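Long-range contacts in Rab5 protein, putative (Plasmodium falciparum, PDB 3CLV), which is probably a Rab-type member of the Ras-like small G proteins and holds guanosine-5'-diphosphate in its nucleotide pocket: residues A[43-52]-A[88-99]; A[114-123]-A[135-143]. One frame throughout, in Å; residues are numbered along the deposited sequence. Where two conformers were deposited one is given.

Contact 1: residues A[43-52]-A[88-99]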
loop_
_atom_site.group_PDB
_atom_site.type_symbol
_atom_site.label_atom_id
_atom_site.label_comp_id
_atom_site.label_asym_id
_atom_site.label_seq_id
_atom_site.Cartn_x
_atom_site.Cartn_y
_atom_site.Cartn_z
ATOM N N SER A 43 -2.477 5.699 -9.956
ATOM C CA SER A 43 -2.928 4.792 -11.009
ATOM C C SER A 43 -3.070 3.365 -10.483
ATOM O O SER A 43 -2.061 2.698 -10.240
ATOM C CB SER A 43 -1.952 4.843 -12.185
ATOM O OG SER A 43 -2.396 4.053 -13.267
ATOM N N PHE A 44 -4.313 2.912 -10.295
ATOM C CA PHE A 44 -4.596 1.552 -9.825
ATOM C C PHE A 44 -5.568 0.827 -10.741
ATOM O O PHE A 44 -6.422 1.462 -11.387
ATOM C CB PHE A 44 -5.264 1.552 -8.443
ATOM C CG PHE A 44 -4.637 2.472 -7.437
ATOM C CD1 PHE A 44 -3.388 2.182 -6.884
ATOM C CD2 PHE A 44 -5.330 3.605 -6.993
ATOM C CE1 PHE A 44 -2.816 3.033 -5.914
ATOM C CE2 PHE A 44 -4.779 4.451 -6.016
ATOM C CZ PHE A 44 -3.523 4.161 -5.475
ATOM N N CYS A 45 -5.452 -0.500 -10.752
ATOM C CA CYS A 45 -6.421 -1.360 -11.433
ATOM C C CYS A 45 -6.353 -2.763 -10.849
ATOM O O CYS A 45 -5.394 -3.129 -10.183
ATOM C CB CYS A 45 -6.189 -1.397 -12.952
ATOM S SG CYS A 45 -4.896 -2.514 -13.511
ATOM N N THR A 46 -7.408 -3.542 -11.072
ATOM C CA THR A 46 -7.415 -4.936 -10.619
ATOM C C THR A 46 -7.553 -5.902 -11.803
ATOM O O THR A 46 -7.979 -5.514 -12.892
ATOM C CB THR A 46 -8.469 -5.207 -9.520
ATOM O OG1 THR A 46 -9.789 -5.006 -10.048
ATOM C CG2 THR A 46 -8.271 -4.262 -8.347
ATOM N N TYR A 47 -7.150 -7.147 -11.595
ATOM C CA TYR A 47 -7.245 -8.150 -12.628
ATOM C C TYR A 47 -7.263 -9.508 -11.970
ATOM O O TYR A 47 -6.515 -9.759 -11.014
ATOM C CB TYR A 47 -6.077 -8.039 -13.614
ATOM C CG TYR A 47 -6.195 -9.001 -14.769
ATOM C CD1 TYR A 47 -7.158 -8.796 -15.768
ATOM C CD2 TYR A 47 -5.369 -10.123 -14.856
ATOM C CE1 TYR A 47 -7.281 -9.663 -16.826
ATOM C CE2 TYR A 47 -5.482 -11.008 -15.923
ATOM C CZ TYR A 47 -6.448 -10.767 -16.903
ATOM O OH TYR A 47 -6.609 -11.619 -17.968
ATOM N N VAL A 48 -8.131 -10.382 -12.472
ATOM C CA VAL A 48 -8.279 -11.703 -11.890
ATOM C C VAL A 48 -7.820 -12.758 -12.885
ATOM O O VAL A 48 -8.202 -12.734 -14.051
ATOM C CB VAL A 48 -9.739 -11.971 -11.479
ATOM C CG1 VAL A 48 -9.876 -13.368 -10.881
ATOM C CG2 VAL A 48 -10.222 -10.910 -10.499
ATOM N N VAL A 49 -6.982 -13.670 -12.423
ATOM C CA VAL A 49 -6.637 -14.855 -13.189
ATOM C C VAL A 49 -7.266 -16.025 -12.448
ATOM O O VAL A 49 -7.038 -16.203 -11.249
ATOM C CB VAL A 49 -5.098 -15.101 -13.267
ATOM C CG1 VAL A 49 -4.799 -16.435 -13.964
ATOM C CG2 VAL A 49 -4.378 -13.962 -13.985
ATOM N N ASN A 50 -8.074 -16.813 -13.142
ATOM C CA ASN A 50 -8.456 -18.108 -12.581
ATOM C C ASN A 50 -7.639 -19.196 -13.266
ATOM O O ASN A 50 -7.709 -19.360 -14.488
ATOM C CB ASN A 50 -9.964 -18.362 -12.682
ATOM C CG ASN A 50 -10.386 -19.648 -11.973
ATOM O OD1 ASN A 50 -10.274 -20.737 -12.536
ATOM N ND2 ASN A 50 -10.866 -19.522 -10.733
ATOM N N LEU A 51 -6.854 -19.919 -12.470
ATOM C CA LEU A 51 -5.854 -20.847 -12.995
ATOM C C LEU A 51 -6.456 -22.089 -13.656
ATOM O O LEU A 51 -5.857 -22.649 -14.575
ATOM C CB LEU A 51 -4.846 -21.234 -11.906
ATOM C CG LEU A 51 -3.747 -20.216 -11.545
ATOM C CD1 LEU A 51 -2.859 -20.804 -10.475
ATOM C CD2 LEU A 51 -2.901 -19.803 -12.753
ATOM N N ASN A 52 -7.640 -22.490 -13.192
ATOM C CA ASN A 52 -8.421 -23.573 -13.805
ATOM C C ASN A 52 -9.157 -23.180 -15.091
ATOM O O ASN A 52 -9.963 -23.965 -15.596
ATOM C CB ASN A 52 -9.463 -24.094 -12.814
ATOM C CG ASN A 52 -8.865 -24.936 -11.719
ATOM O OD1 ASN A 52 -7.902 -25.672 -11.937
ATOM N ND2 ASN A 52 -9.445 -24.852 -10.531
ATOM N N GLU A 88 -9.721 -25.083 -6.104
ATOM C CA GLU A 88 -10.679 -24.006 -6.406
ATOM C C GLU A 88 -10.649 -22.832 -5.425
ATOM O O GLU A 88 -10.989 -21.701 -5.787
ATOM C CB GLU A 88 -12.109 -24.562 -6.512
ATOM C CG GLU A 88 -12.426 -25.301 -7.827
ATOM C CD GLU A 88 -11.899 -26.735 -7.874
ATOM O OE1 GLU A 88 -11.549 -27.297 -6.809
ATOM O OE2 GLU A 88 -11.838 -27.306 -8.984
ATOM N N ASN A 89 -10.235 -23.111 -4.191
ATOM C CA ASN A 89 -10.146 -22.095 -3.141
ATOM C C ASN A 89 -8.932 -21.171 -3.288
ATOM O O ASN A 89 -8.995 -19.990 -2.929
ATOM C CB ASN A 89 -10.132 -22.760 -1.761
ATOM C CG ASN A 89 -11.338 -23.654 -1.533
ATOM O OD1 ASN A 89 -12.452 -23.172 -1.317
ATOM N ND2 ASN A 89 -11.121 -24.966 -1.585
ATOM N N LEU A 90 -7.838 -21.714 -3.818
ATOM C CA LEU A 90 -6.557 -20.997 -3.879
ATOM C C LEU A 90 -6.258 -20.374 -5.244
ATOM O O LEU A 90 -5.473 -19.426 -5.338
ATOM C CB LEU A 90 -5.400 -21.931 -3.486
ATOM C CG LEU A 90 -5.446 -22.746 -2.187
ATOM C CD1 LEU A 90 -4.202 -23.603 -2.080
ATOM C CD2 LEU A 90 -5.595 -21.866 -0.943
ATOM N N CYS A 91 -6.898 -20.899 -6.284
ATOM C CA CYS A 91 -6.462 -20.672 -7.660
ATOM C C CYS A 91 -7.229 -19.579 -8.402
ATOM O O CYS A 91 -7.078 -19.423 -9.625
ATOM C CB CYS A 91 -6.553 -21.977 -8.445
ATOM S SG CYS A 91 -8.252 -22.401 -8.837
ATOM N N ASN A 92 -8.069 -18.851 -7.677
ATOM C CA ASN A 92 -8.650 -17.632 -8.205
ATOM C C ASN A 92 -7.820 -16.467 -7.676
ATOM O O ASN A 92 -7.968 -16.057 -6.522
ATOM C CB ASN A 92 -10.111 -17.505 -7.790
ATOM C CG ASN A 92 -10.845 -16.432 -8.572
ATOM O OD1 ASN A 92 -11.128 -16.593 -9.768
ATOM N ND2 ASN A 92 -11.175 -15.336 -7.895
ATOM N N ILE A 93 -6.932 -15.959 -8.521
ATOM C CA ILE A 93 -5.927 -14.995 -8.080
ATOM C C ILE A 93 -6.202 -13.585 -8.590
ATOM O O ILE A 93 -6.200 -13.330 -9.801
ATOM C CB ILE A 93 -4.504 -15.481 -8.435
ATOM C CG1 ILE A 93 -4.203 -16.743 -7.616
ATOM C CG2 ILE A 93 -3.453 -14.382 -8.179
ATOM C CD1 ILE A 93 -3.392 -17.758 -8.351
ATOM N N LYS A 94 -6.457 -12.686 -7.642
ATOM C CA LYS A 94 -6.787 -11.300 -7.946
ATOM C C LYS A 94 -5.585 -10.386 -7.713
ATOM O O LYS A 94 -5.005 -10.369 -6.628
ATOM C CB LYS A 94 -7.970 -10.861 -7.099
ATOM C CG LYS A 94 -8.353 -9.404 -7.257
ATOM C CD LYS A 94 -9.643 -9.166 -6.507
ATOM C CE LYS A 94 -9.944 -7.697 -6.377
ATOM N NZ LYS A 94 -11.329 -7.532 -5.828
ATOM N N PHE A 95 -5.202 -9.656 -8.758
ATOM C CA PHE A 95 -4.083 -8.720 -8.698
ATOM C C PHE A 95 -4.584 -7.313 -8.426
ATOM O O PHE A 95 -5.546 -6.886 -9.057
ATOM C CB PHE A 95 -3.299 -8.743 -10.023
ATOM C CG PHE A 95 -2.617 -10.053 -10.288
ATOM C CD1 PHE A 95 -1.336 -10.301 -9.785
ATOM C CD2 PHE A 95 -3.257 -11.051 -11.027
ATOM C CE1 PHE A 95 -0.692 -11.521 -10.017
ATOM C CE2 PHE A 95 -2.631 -12.283 -11.265
ATOM C CZ PHE A 95 -1.334 -12.519 -10.761
ATOM N N ASP A 96 -3.955 -6.619 -7.471
ATOM C CA ASP A 96 -4.199 -5.204 -7.259
ATOM C C ASP A 96 -2.972 -4.469 -7.806
ATOM O O ASP A 96 -1.942 -4.405 -7.136
ATOM C CB ASP A 96 -4.434 -4.933 -5.762
ATOM C CG ASP A 96 -4.436 -3.444 -5.406
ATOM O OD1 ASP A 96 -4.635 -2.578 -6.290
ATOM O OD2 ASP A 96 -4.239 -3.139 -4.211
ATOM N N ILE A 97 -3.087 -3.943 -9.024
ATOM C CA ILE A 97 -1.941 -3.372 -9.743
ATOM C C ILE A 97 -1.782 -1.885 -9.505
ATOM O O ILE A 97 -2.690 -1.101 -9.789
ATOM C CB ILE A 97 -2.054 -3.641 -11.254
ATOM C CG1 ILE A 97 -2.290 -5.142 -11.482
ATOM C CG2 ILE A 97 -0.780 -3.203 -11.974
ATOM C CD1 ILE A 97 -3.054 -5.460 -12.781
ATOM N N TRP A 98 -0.612 -1.510 -8.997
ATOM C CA TRP A 98 -0.259 -0.137 -8.766
ATOM C C TRP A 98 0.779 0.257 -9.805
ATOM O O TRP A 98 1.939 -0.166 -9.720
ATOM C CB TRP A 98 0.328 0.050 -7.352
ATOM C CG TRP A 98 -0.617 -0.237 -6.185
ATOM C CD1 TRP A 98 -1.610 -1.165 -6.129
ATOM C CD2 TRP A 98 -0.579 0.385 -4.897
ATOM N NE1 TRP A 98 -2.230 -1.131 -4.901
ATOM C CE2 TRP A 98 -1.606 -0.189 -4.125
ATOM C CE3 TRP A 98 0.216 1.395 -4.327
ATOM C CZ2 TRP A 98 -1.850 0.192 -2.805
ATOM C CZ3 TRP A 98 -0.026 1.773 -3.025
ATOM C CH2 TRP A 98 -1.060 1.178 -2.277
ATOM N N ASP A 99 0.382 1.110 -10.749
ATOM C CA ASP A 99 1.297 1.610 -11.785
ATOM C C ASP A 99 1.998 2.854 -11.274
ATOM O O ASP A 99 1.349 3.864 -11.007
ATOM C CB ASP A 99 0.519 1.914 -13.074
ATOM C CG ASP A 99 1.376 2.507 -14.190
ATOM O OD1 ASP A 99 2.621 2.541 -14.071
ATOM O OD2 ASP A 99 0.772 2.940 -15.216
HETATM O O HOH W 1 0.481 6.063 -9.766
HETATM O O HOH W 2 -1.999 2.682 -16.184
#
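Tyr47 O takes the shortest bond between strands 43-50 and 92-99, 2.6 Å and almost straight (175°) from Phe95 N, and the CA-H of Lys94 approaches the same oxygen. Phe95 O is bonded in return by Tyr47 N, and like reciprocal pairs, Cys45 with Ile97 and Val49 with Ile93, join the two strands into an antiparallel ladder. Beyond it, Leu51 N reaches Cys91 O at 2.9 Å. On the face bearing Phe44 and Trp98, the two rings form a T-shaped stack: Phe44 sends its edge over the indole, CE1 3.6 Å from Trp98 CD2, with the planes 71° apart. Farther along this face, Asn50 ND2 donates to a lone pair of Asn92 OD1 at 3.1 Å. Both carboxamides stand anti to their own backbone N (chi1 -174° in Asn50), which turns each amide end toward the opposite strand, where the two cross at about a right angle. The other face is apolar here, with Val49 CG2 3.6 Å from CE2 at the edge of the Phe95 ring. Helix 20-29 packs on Tyr47 of that face and helix 191-206 on Tyr47 and Phe95, while strand 8-13 bonds to the far side of strand 92-99, leaving strand 43-50 outermost in the chain's sheet.

Contact 2: residues A[114-123]-A[135-143]; sequences YRGATCAIVV and AKTWVNQLK
This is a buried helix-on-sheet contact, in which helix 135-143 runs along one face of strand 119-123, their axes 8.7 Å apart at closest approach and nearly antiparallel (161°). Leu142 divides its two methyls. Its CD2 sits over a face of the Tyr114 ring, 3.9 Å from the centroid, in a CH-pi contact displaced somewhat toward the rim, while the other branch, CD1, meets Ala120 CB at 3.7 Å. Val122 and Leu142 approach tip to tip, CG2 to CD1. With CG1 anti to its backbone N (chi1 -171°), Val122 spreads its own methyls along the helix, CG2 going to Leu142 and CG1 to Ala135 CB, 3.6 Å away, two turns earlier. Tyr114, at the end of helix 110-114, crosses Trp138 at about a right angle and brings its OH within 3.3 Å of Trp138 CD1. That hydroxyl is buried with no polar partner in the model, whereas the ring has the Leu142 methyl over its face. A type II turn from Tyr114 to Ala117 then leads the chain toward the strand. Strand 119-125, helix 129-145 and strand 149-155 form a beta-alpha-beta crossover, the repeating element of the Ras-like, P-loop NTPase fold.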
loop_
_atom_site.group_PDB
_atom_site.type_symbol
_atom_site.label_atom_id
_atom_site.label_comp_id
_atom_site.label_asym_id
_atom_site.label_seq_id
_atom_site.Cartn_x
_atom_site.Cartn_y
_atom_site.Cartn_z
ATOM N N TYR A 114 6.144 -0.245 -3.294
ATOM C CA TYR A 114 6.783 -1.518 -2.962
ATOM C C TYR A 114 6.250 -2.195 -1.717
ATOM O O TYR A 114 6.173 -3.424 -1.683
ATOM C CB TYR A 114 8.292 -1.339 -2.729
ATOM C CG TYR A 114 9.080 -0.800 -3.884
ATOM C CD1 TYR A 114 8.574 -0.815 -5.191
ATOM C CD2 TYR A 114 10.369 -0.306 -3.679
ATOM C CE1 TYR A 114 9.329 -0.325 -6.268
ATOM C CE2 TYR A 114 11.136 0.171 -4.741
ATOM C CZ TYR A 114 10.610 0.162 -6.028
ATOM O OH TYR A 114 11.380 0.660 -7.062
ATOM N N ARG A 115 5.956 -1.405 -0.673
ATOM C CA ARG A 115 5.614 -1.961 0.641
ATOM C C ARG A 115 4.390 -2.871 0.627
ATOM O O ARG A 115 3.301 -2.458 0.215
ATOM C CB ARG A 115 5.432 -0.864 1.691
ATOM C CG ARG A 115 5.543 -1.429 3.083
ATOM C CD ARG A 115 5.586 -0.358 4.111
ATOM N NE ARG A 115 5.521 -0.924 5.459
ATOM C CZ ARG A 115 6.586 -1.170 6.229
ATOM N NH1 ARG A 115 7.814 -0.875 5.804
ATOM N NH2 ARG A 115 6.417 -1.664 7.446
ATOM N N GLY A 116 4.593 -4.113 1.057
ATOM C CA GLY A 116 3.521 -5.097 1.104
ATOM C C GLY A 116 3.132 -5.682 -0.247
ATOM O O GLY A 116 2.124 -6.372 -0.345
ATOM N N ALA A 117 3.906 -5.396 -1.293
ATOM C CA ALA A 117 3.621 -5.977 -2.610
ATOM C C ALA A 117 4.059 -7.436 -2.637
ATOM O O ALA A 117 5.119 -7.787 -2.100
ATOM C CB ALA A 117 4.311 -5.194 -3.724
ATOM N N THR A 118 3.226 -8.280 -3.237
ATOM C CA THR A 118 3.544 -9.697 -3.469
ATOM C C THR A 118 4.377 -9.816 -4.730
ATOM O O THR A 118 5.344 -10.569 -4.778
ATOM C CB THR A 118 2.246 -10.537 -3.645
ATOM O OG1 THR A 118 1.479 -10.458 -2.445
ATOM C CG2 THR A 118 2.555 -12.016 -3.971
ATOM N N CYS A 119 4.002 -9.045 -5.747
ATOM C CA CYS A 119 4.641 -9.130 -7.054
ATOM C C CYS A 119 5.192 -7.795 -7.500
ATOM O O CYS A 119 4.659 -6.745 -7.154
ATOM C CB CYS A 119 3.638 -9.590 -8.115
ATOM S SG CYS A 119 2.859 -11.156 -7.767
ATOM N N ALA A 120 6.251 -7.844 -8.289
ATOM C CA ALA A 120 6.762 -6.662 -8.950
ATOM C C ALA A 120 6.932 -6.984 -10.419
ATOM O O ALA A 120 7.598 -7.976 -10.789
ATOM C CB ALA A 120 8.085 -6.204 -8.324
ATOM N N ILE A 121 6.298 -6.165 -11.252
ATOM C CA ILE A 121 6.443 -6.232 -12.697
ATOM C C ILE A 121 7.373 -5.109 -13.136
ATOM O O ILE A 121 7.014 -3.919 -13.059
ATOM C CB ILE A 121 5.077 -6.082 -13.433
ATOM C CG1 ILE A 121 4.059 -7.111 -12.946
ATOM C CG2 ILE A 121 5.252 -6.194 -14.970
ATOM C CD1 ILE A 121 2.610 -6.811 -13.461
ATOM N N VAL A 122 8.571 -5.481 -13.586
ATOM C CA VAL A 122 9.579 -4.488 -13.975
ATOM C C VAL A 122 9.707 -4.493 -15.496
ATOM O O VAL A 122 10.167 -5.482 -16.092
ATOM C CB VAL A 122 10.964 -4.726 -13.307
ATOM C CG1 VAL A 122 11.883 -3.534 -13.592
ATOM C CG2 VAL A 122 10.819 -4.904 -11.800
ATOM N N VAL A 123 9.281 -3.397 -16.113
ATOM C CA VAL A 123 9.108 -3.332 -17.562
ATOM C C VAL A 123 10.229 -2.492 -18.183
ATOM O O VAL A 123 10.627 -1.485 -17.635
ATOM C CB VAL A 123 7.720 -2.680 -17.922
ATOM C CG1 VAL A 123 7.482 -2.673 -19.437
ATOM C CG2 VAL A 123 6.599 -3.391 -17.189
ATOM N N ALA A 135 15.814 -0.743 -15.229
ATOM C CA ALA A 135 15.126 -1.934 -14.748
ATOM C C ALA A 135 16.039 -2.796 -13.873
ATOM O O ALA A 135 15.599 -3.298 -12.845
ATOM C CB ALA A 135 14.572 -2.753 -15.910
ATOM N N LYS A 136 17.304 -2.952 -14.278
ATOM C CA LYS A 136 18.276 -3.740 -13.499
ATOM C C LYS A 136 18.511 -3.145 -12.113
ATOM O O LYS A 136 18.551 -3.880 -11.119
ATOM C CB LYS A 136 19.604 -3.873 -14.246
ATOM C CG LYS A 136 19.528 -4.821 -15.433
ATOM C CD LYS A 136 20.910 -5.184 -15.944
ATOM C CE LYS A 136 20.818 -5.998 -17.214
ATOM N NZ LYS A 136 22.191 -6.203 -17.793
ATOM N N THR A 137 18.673 -1.818 -12.064
ATOM C CA THR A 137 18.805 -1.065 -10.798
ATOM C C THR A 137 17.585 -1.315 -9.904
ATOM O O THR A 137 17.722 -1.549 -8.696
ATOM C CB THR A 137 18.990 0.465 -11.045
ATOM O OG1 THR A 137 20.156 0.694 -11.851
ATOM C CG2 THR A 137 19.135 1.229 -9.737
ATOM N N TRP A 138 16.396 -1.310 -10.501
ATOM C CA TRP A 138 15.186 -1.555 -9.714
ATOM C C TRP A 138 15.084 -2.981 -9.182
ATOM O O TRP A 138 14.649 -3.185 -8.041
ATOM C CB TRP A 138 13.913 -1.189 -10.483
ATOM C CG TRP A 138 13.648 0.286 -10.481
ATOM C CD1 TRP A 138 13.669 1.136 -9.396
ATOM C CD2 TRP A 138 13.296 1.081 -11.607
ATOM N NE1 TRP A 138 13.377 2.421 -9.797
ATOM C CE2 TRP A 138 13.146 2.419 -11.149
ATOM C CE3 TRP A 138 13.115 0.800 -12.972
ATOM C CZ2 TRP A 138 12.797 3.479 -12.010
ATOM C CZ3 TRP A 138 12.776 1.848 -13.829
ATOM C CH2 TRP A 138 12.621 3.178 -13.340
ATOM N N VAL A 139 15.479 -3.949 -10.004
ATOM C CA VAL A 139 15.492 -5.353 -9.582
ATOM C C VAL A 139 16.394 -5.542 -8.352
ATOM O O VAL A 139 15.996 -6.189 -7.379
ATOM C CB VAL A 139 15.918 -6.297 -10.728
ATOM C CG1 VAL A 139 16.282 -7.697 -10.202
ATOM C CG2 VAL A 139 14.822 -6.371 -11.839
ATOM N N ASN A 140 17.590 -4.955 -8.398
ATOM C CA ASN A 140 18.518 -4.974 -7.258
ATOM C C ASN A 140 17.946 -4.358 -5.988
ATOM O O ASN A 140 18.089 -4.919 -4.910
ATOM C CB ASN A 140 19.877 -4.356 -7.650
ATOM C CG ASN A 140 20.640 -5.220 -8.637
ATOM O OD1 ASN A 140 20.523 -6.444 -8.627
ATOM N ND2 ASN A 140 21.415 -4.588 -9.501
ATOM N N GLN A 141 17.254 -3.224 -6.122
ATOM C CA GLN A 141 16.583 -2.593 -4.991
ATOM C C GLN A 141 15.484 -3.481 -4.433
ATOM O O GLN A 141 15.334 -3.617 -3.216
ATOM C CB GLN A 141 15.928 -1.274 -5.407
ATOM C CG GLN A 141 16.831 -0.095 -5.542
ATOM C CD GLN A 141 16.049 1.209 -5.739
ATOM O OE1 GLN A 141 14.898 1.207 -6.185
ATOM N NE2 GLN A 141 16.672 2.322 -5.379
ATOM N N LEU A 142 14.686 -4.064 -5.325
ATOM C CA LEU A 142 13.577 -4.915 -4.883
ATOM C C LEU A 142 14.049 -6.185 -4.163
ATOM O O LEU A 142 13.488 -6.561 -3.117
ATOM C CB LEU A 142 12.668 -5.286 -6.058
ATOM C CG LEU A 142 11.752 -4.211 -6.646
ATOM C CD1 LEU A 142 11.430 -4.594 -8.092
ATOM C CD2 LEU A 142 10.474 -4.091 -5.829
ATOM N N LYS A 143 15.077 -6.832 -4.704
ATOM C CA LYS A 143 15.652 -8.039 -4.071
ATOM C C LYS A 143 16.119 -7.795 -2.641
ATOM O O LYS A 143 16.009 -8.671 -1.799
ATOM C CB LYS A 143 16.790 -8.630 -4.913
ATOM C CG LYS A 143 16.315 -9.088 -6.279
ATOM C CD LYS A 143 17.426 -9.653 -7.129
ATOM C CE LYS A 143 17.249 -11.136 -7.309
ATOM N NZ LYS A 143 17.466 -11.937 -6.064
#

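In the fold
Contact 1 builds the sheet at its margin, whereas contact 2 packs a helix onto its middle. The first is only partly buried and relies on a backbone ladder, with aromatic and amide pairs added; the second lies in the core and is almost wholly apolar. Strand 8-13 separates strands 92-99 and 119-125, yet side chains bridge the gap, Phe95 CE1 lying 4.2 Å from Cys119 SG. Helix 191-206 touches both Phe95 and Ile121, uniting one face of the sheet, while helix 129-145 packs on the middle of the other. There Asp96 forms a salt bridge with Arg115 of the second subunit, which also packs on Phe44 and Trp98; Arg115 of segment 114-123 makes the reciprocal link, and both contacts thus border the subunit interface.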